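Local atomic coordinates of EDTA monooxygenase (EDTA-degrading bacterium BNC1, PDB entry 5DQP), a protein that probably acts as an FMN-dependent monooxygenase in the bacterial degradation of EDTA, working with a partner flavin reductase. Residues F321-E326 and I333-V338; Q294-L299 and Q350-M355. One frame throughout, in Å; residues are numbered along the deposited sequence.

In the fold
Both interactions belong to a group of helices inserted, along the chain, between barrel strands 262-271 and 358-360, and both lie well off the middle of the chain, their centres about 26 Å (interaction 1) and about 25 Å (interaction 2) from its centre. Their own centres are about 14 Å apart. M337 is the joint: its SD lies 3.6 Å from CD1 of L299, and its carbonyl O sits 3.6 Å from CD1 of L351, so helix 331-344 meets both partners of interaction 2. In sequence, 321-326 and 333-338 are nested within the loop that 294-299 and 350-355 close. Neither contact reaches the predicted FMN-binding residues, such as H143 and S216.

Interaction 1. Residues F321-E326 and I333-V338; sequences FNLPKE and ILKSMV
L334 opens the contact from the helix by meeting two residues of the loop 321-326. Its CB lies 4.1 Å from CD1 of L323, the two leucines sliding past each other in opposite directions, while its CD1 comes within 4.2 Å of CG of P324, the two side chains crossing at about a right angle. K335 points its CB away from the loop, but the chain bends at chi2 (53°) and brings CD back to 4.1 Å from CD1 of L323, an aliphatic contact. One turn on from L334, V338 meets L323 tip to tip, CG2 to CD2 at 4.0 Å. The same CG2 makes a CH-pi contact with F321, 3.9 Å from the ring centroid and 18° off the normal. V338 CG1 stands anti to its backbone N (chi1 170°), which leaves CG2 beside that N and CG1 4.0 Å from CD2 of F321. F321 also packs on L303 of helix 292-303. With an alanine at F321, CG2 of V338 would probably lose the ring face it lies over, leaving a gap between the loop and L303. F321, L323 and P324 thus pack on an i, i+4 apolar stripe, L334 and V338, within the helical insertion after strand 262-271 of the luciferase-like TIM-barrel fold.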
loop_
_atom_site.group_PDB
_atom_site.type_symbol
_atom_site.label_atom_id
_atom_site.label_comp_id
_atom_site.label_asym_id
_atom_site.label_seq_id
_atom_site.Cartn_x
_atom_site.Cartn_y
_atom_site.Cartn_z
ATOM N N PHE A 321 -5.211 47.884 -11.618
ATOM C CA PHE A 321 -5.344 46.616 -12.328
ATOM C C PHE A 321 -6.210 46.770 -13.568
ATOM O O PHE A 321 -7.247 47.435 -13.533
ATOM C CB PHE A 321 -5.962 45.560 -11.422
ATOM C CG PHE A 321 -5.161 45.267 -10.189
ATOM C CD1 PHE A 321 -4.087 44.395 -10.241
ATOM C CD2 PHE A 321 -5.489 45.854 -8.975
ATOM C CE1 PHE A 321 -3.344 44.117 -9.107
ATOM C CE2 PHE A 321 -4.748 45.574 -7.832
ATOM C CZ PHE A 321 -3.679 44.694 -7.905
ATOM N N ASN A 322 -5.791 46.132 -14.667
ATOM C CA ASN A 322 -6.604 46.067 -15.887
ATOM C C ASN A 322 -6.569 44.611 -16.355
ATOM O O ASN A 322 -5.753 44.224 -17.197
ATOM C CB ASN A 322 -6.091 47.050 -16.952
ATOM C CG ASN A 322 -6.016 48.477 -16.436
ATOM O OD1 ASN A 322 -7.014 49.204 -16.431
ATOM N ND2 ASN A 322 -4.832 48.881 -15.986
ATOM N N LEU A 323 -7.433 43.791 -15.773
ATOM C CA LEU A 323 -7.367 42.364 -16.043
ATOM C C LEU A 323 -7.792 42.098 -17.482
ATOM O O LEU A 323 -8.871 42.539 -17.898
ATOM C CB LEU A 323 -8.244 41.570 -15.079
ATOM C CG LEU A 323 -7.843 41.564 -13.601
ATOM C CD1 LEU A 323 -8.680 40.543 -12.833
ATOM C CD2 LEU A 323 -6.349 41.303 -13.417
ATOM N N PRO A 324 -6.992 41.384 -18.261
ATOM C CA PRO A 324 -7.405 41.066 -19.633
ATOM C C PRO A 324 -8.711 40.279 -19.646
ATOM O O PRO A 324 -8.939 39.400 -18.810
ATOM C CB PRO A 324 -6.230 40.244 -20.178
ATOM C CG PRO A 324 -5.493 39.750 -18.963
ATOM C CD PRO A 324 -5.682 40.807 -17.908
ATOM N N LYS A 325 -9.585 40.636 -20.594
ATOM C CA LYS A 325 -10.862 39.945 -20.760
ATOM C C LYS A 325 -10.647 38.445 -20.884
ATOM O O LYS A 325 -11.186 37.652 -20.104
ATOM C CB LYS A 325 -11.592 40.483 -21.993
ATOM N N GLU A 326 -9.858 38.044 -21.876
ATOM C CA GLU A 326 -9.416 36.670 -22.025
ATOM C C GLU A 326 -7.897 36.629 -22.058
ATOM O O GLU A 326 -7.241 37.590 -22.471
ATOM C CB GLU A 326 -9.980 36.022 -23.293
ATOM C CG GLU A 326 -9.629 34.543 -23.419
ATOM C CD GLU A 326 -10.052 33.723 -22.205
ATOM O OE1 GLU A 326 -9.284 33.659 -21.215
ATOM O OE2 GLU A 326 -11.161 33.142 -22.244
ATOM N N ILE A 333 -7.881 32.866 -11.403
ATOM C CA ILE A 333 -6.572 33.048 -10.785
ATOM C C ILE A 333 -6.246 34.534 -10.689
ATOM O O ILE A 333 -5.848 35.038 -9.631
ATOM C CB ILE A 333 -5.491 32.293 -11.584
ATOM C CG1 ILE A 333 -5.909 30.842 -11.870
ATOM C CG2 ILE A 333 -4.118 32.424 -10.909
ATOM C CD1 ILE A 333 -6.691 30.179 -10.773
ATOM N N LEU A 334 -6.412 35.259 -11.805
ATOM C CA LEU A 334 -6.100 36.688 -11.838
ATOM C C LEU A 334 -6.922 37.439 -10.803
ATOM O O LEU A 334 -6.403 38.282 -10.069
ATOM C CB LEU A 334 -6.349 37.256 -13.245
ATOM C CG LEU A 334 -5.605 36.577 -14.405
ATOM C CD1 LEU A 334 -6.031 37.133 -15.770
ATOM C CD2 LEU A 334 -4.075 36.678 -14.226
ATOM N N LYS A 335 -8.213 37.141 -10.723
ATOM C CA LYS A 335 -9.046 37.839 -9.755
ATOM C C LYS A 335 -8.626 37.510 -8.323
ATOM O O LYS A 335 -8.693 38.371 -7.436
ATOM C CB LYS A 335 -10.514 37.499 -9.989
ATOM C CG LYS A 335 -11.441 38.438 -9.261
ATOM C CD LYS A 335 -11.100 39.895 -9.602
ATOM C CE LYS A 335 -11.422 40.859 -8.455
ATOM N NZ LYS A 335 -10.650 40.501 -7.236
ATOM N N SER A 336 -8.154 36.289 -8.087
ATOM C CA SER A 336 -7.681 35.935 -6.758
ATOM C C SER A 336 -6.464 36.766 -6.386
ATOM O O SER A 336 -6.338 37.235 -5.251
ATOM C CB SER A 336 -7.348 34.447 -6.700
ATOM O OG SER A 336 -6.970 34.102 -5.387
ATOM N N MET A 337 -5.561 36.957 -7.341
ATOM C CA MET A 337 -4.379 37.759 -7.090
ATOM C C MET A 337 -4.750 39.195 -6.768
ATOM O O MET A 337 -4.094 39.830 -5.940
ATOM C CB MET A 337 -3.456 37.696 -8.297
ATOM C CG MET A 337 -2.650 36.416 -8.364
ATOM S SD MET A 337 -1.449 36.587 -9.701
ATOM C CE MET A 337 -2.531 36.368 -11.112
ATOM N N VAL A 338 -5.794 39.726 -7.405
ATOM C CA VAL A 338 -6.222 41.086 -7.089
ATOM C C VAL A 338 -6.742 41.156 -5.661
ATOM O O VAL A 338 -6.376 42.057 -4.893
ATOM C CB VAL A 338 -7.266 41.588 -8.101
ATOM C CG1 VAL A 338 -7.850 42.873 -7.603
ATOM C CG2 VAL A 338 -6.598 41.809 -9.436
#

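Interaction 2. Residues Q294-L299 and Q350-M355; sequences QRIEAL and QLALRM
L299 and A352 make the closest approach, and between 294-299 and 350-355 the contacts are apolar. CD2 of L299 lies 3.6 Å from CA of A352 and 3.9 Å from its CB, so one methyl rests against both the backbone and the side chain of the small residue. The torsion explains the reach: CG of L299 is anti to the backbone N (chi1 -174°), carrying the branch outward toward helix 348-354. The same methyl touches L351 more loosely, 4.5 Å from its CG. I296, one turn earlier, adds CG1 at 4.3 Å from CB of A352, so A352 faces two residues spaced i, i+3.

The axes of 294-299 and 350-354 pass 10.1 Å apart and run nearly perpendicular, at 97°, consistent with a small interface, 153 Å² summed over both sides.

Among polar neighbours, R354, on a different side of helix 348-354, forms a salt bridge with E344 and hydrogen bonds to the carbonyls of L234 and G235, just after strand 229-233. Helix 292-303 thus packs across helix 348-354, with L351 touching A341 of helix 331-344, while R354 also meets W372 of helix 362-374.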
loop_
_atom_site.group_PDB
_atom_site.type_symbol
_atom_site.label_atom_id
_atom_site.label_comp_id
_atom_site.label_asym_id
_atom_site.label_seq_id
_atom_site.Cartn_x
_atom_site.Cartn_y
_atom_site.Cartn_z
ATOM N N GLN A 294 12.293 39.625 -14.686
ATOM C CA GLN A 294 11.456 38.942 -15.667
ATOM C C GLN A 294 10.126 38.525 -15.049
ATOM O O GLN A 294 9.057 38.769 -15.622
ATOM C CB GLN A 294 12.194 37.722 -16.230
ATOM C CG GLN A 294 11.380 36.891 -17.229
ATOM C CD GLN A 294 11.717 35.399 -17.195
ATOM O OE1 GLN A 294 12.834 34.989 -17.524
ATOM N NE2 GLN A 294 10.743 34.581 -16.803
ATOM N N ARG A 295 10.186 37.906 -13.894
ATOM C CA ARG A 295 8.971 37.405 -13.320
ATOM C C ARG A 295 8.004 38.530 -12.964
ATOM O O ARG A 295 6.811 38.382 -13.092
ATOM C CB ARG A 295 9.244 36.481 -12.137
ATOM C CG ARG A 295 10.467 35.586 -12.249
ATOM C CD ARG A 295 10.373 34.609 -13.379
ATOM N NE ARG A 295 9.537 33.496 -12.975
ATOM C CZ ARG A 295 8.893 32.668 -13.789
ATOM N NH1 ARG A 295 8.978 32.812 -15.096
ATOM N NH2 ARG A 295 8.157 31.693 -13.281
ATOM N N ILE A 296 8.528 39.639 -12.477
ATOM C CA ILE A 296 7.673 40.733 -12.029
ATOM C C ILE A 296 7.064 41.463 -13.224
ATOM O O ILE A 296 5.887 41.839 -13.196
ATOM C CB ILE A 296 8.452 41.680 -11.096
ATOM C CG1 ILE A 296 8.804 40.961 -9.792
ATOM C CG2 ILE A 296 7.633 42.906 -10.783
ATOM C CD1 ILE A 296 9.754 41.737 -8.886
ATOM N N GLU A 297 7.829 41.644 -14.310
ATOM C CA GLU A 297 7.213 42.186 -15.519
ATOM C C GLU A 297 6.175 41.211 -16.081
ATOM O O GLU A 297 5.080 41.621 -16.478
ATOM C CB GLU A 297 8.282 42.544 -16.565
ATOM C CG GLU A 297 9.121 41.368 -17.093
ATOM C CD GLU A 297 8.536 40.705 -18.345
ATOM O OE1 GLU A 297 7.567 41.258 -18.916
ATOM O OE2 GLU A 297 9.049 39.631 -18.753
ATOM N N ALA A 298 6.479 39.914 -16.083
ATOM C CA ALA A 298 5.474 38.944 -16.502
ATOM C C ALA A 298 4.168 39.118 -15.725
ATOM O O ALA A 298 3.079 39.091 -16.304
ATOM C CB ALA A 298 6.015 37.526 -16.339
ATOM N N LEU A 299 4.254 39.302 -14.408
ATOM C CA LEU A 299 3.035 39.406 -13.611
ATOM C C LEU A 299 2.271 40.695 -13.910
ATOM O O LEU A 299 1.032 40.691 -13.980
ATOM C CB LEU A 299 3.385 39.322 -12.128
ATOM C CG LEU A 299 2.229 39.262 -11.139
ATOM C CD1 LEU A 299 1.296 38.083 -11.449
ATOM C CD2 LEU A 299 2.797 39.157 -9.729
ATOM N N GLN A 350 5.773 42.273 -3.705
ATOM C CA GLN A 350 5.333 41.400 -2.630
ATOM C C GLN A 350 4.352 40.367 -3.157
ATOM O O GLN A 350 4.433 39.191 -2.806
ATOM C CB GLN A 350 4.702 42.222 -1.498
ATOM C CG GLN A 350 5.687 43.100 -0.740
ATOM C CD GLN A 350 4.996 44.032 0.224
ATOM O OE1 GLN A 350 3.912 44.545 -0.059
ATOM N NE2 GLN A 350 5.621 44.266 1.368
ATOM N N LEU A 351 3.412 40.797 -3.991
ATOM C CA LEU A 351 2.419 39.879 -4.524
ATOM C C LEU A 351 3.068 38.740 -5.318
ATOM O O LEU A 351 2.636 37.592 -5.213
ATOM C CB LEU A 351 1.420 40.660 -5.382
ATOM C CG LEU A 351 0.329 39.852 -6.083
ATOM C CD1 LEU A 351 -0.623 39.218 -5.059
ATOM C CD2 LEU A 351 -0.424 40.763 -7.059
ATOM N N ALA A 352 4.110 39.035 -6.102
ATOM C CA ALA A 352 4.785 38.005 -6.897
ATOM C C ALA A 352 5.260 36.837 -6.045
ATOM O O ALA A 352 5.244 35.680 -6.488
ATOM C CB ALA A 352 5.986 38.600 -7.632
ATOM N N LEU A 353 5.748 37.132 -4.843
ATOM C CA LEU A 353 6.237 36.112 -3.923
ATOM C C LEU A 353 5.076 35.447 -3.179
ATOM O O LEU A 353 4.983 34.217 -3.126
ATOM C CB LEU A 353 7.232 36.753 -2.942
ATOM C CG LEU A 353 7.977 35.812 -1.994
ATOM C CD1 LEU A 353 8.842 34.873 -2.814
ATOM C CD2 LEU A 353 8.815 36.586 -0.975
ATOM N N ARG A 354 4.160 36.261 -2.644
ATOM C CA ARG A 354 3.057 35.777 -1.812
ATOM C C ARG A 354 2.191 34.752 -2.535
ATOM O O ARG A 354 1.604 33.874 -1.891
ATOM C CB ARG A 354 2.219 36.981 -1.363
ATOM C CG ARG A 354 0.784 36.692 -0.985
ATOM C CD ARG A 354 0.666 35.887 0.319
ATOM N NE ARG A 354 -0.727 35.844 0.771
ATOM C CZ ARG A 354 -1.598 34.910 0.393
ATOM N NH1 ARG A 354 -1.201 33.936 -0.432
ATOM N NH2 ARG A 354 -2.848 34.933 0.839
ATOM N N MET A 355 2.094 34.844 -3.863
ATOM C CA MET A 355 1.287 33.887 -4.609
ATOM C C MET A 355 1.976 32.532 -4.702
ATOM O O MET A 355 1.303 31.503 -4.808
ATOM C CB MET A 355 0.976 34.418 -6.014
ATOM C CG MET A 355 0.088 35.661 -6.049
ATOM S SD MET A 355 -1.379 35.499 -4.993
ATOM C CE MET A 355 -2.394 34.353 -5.916
#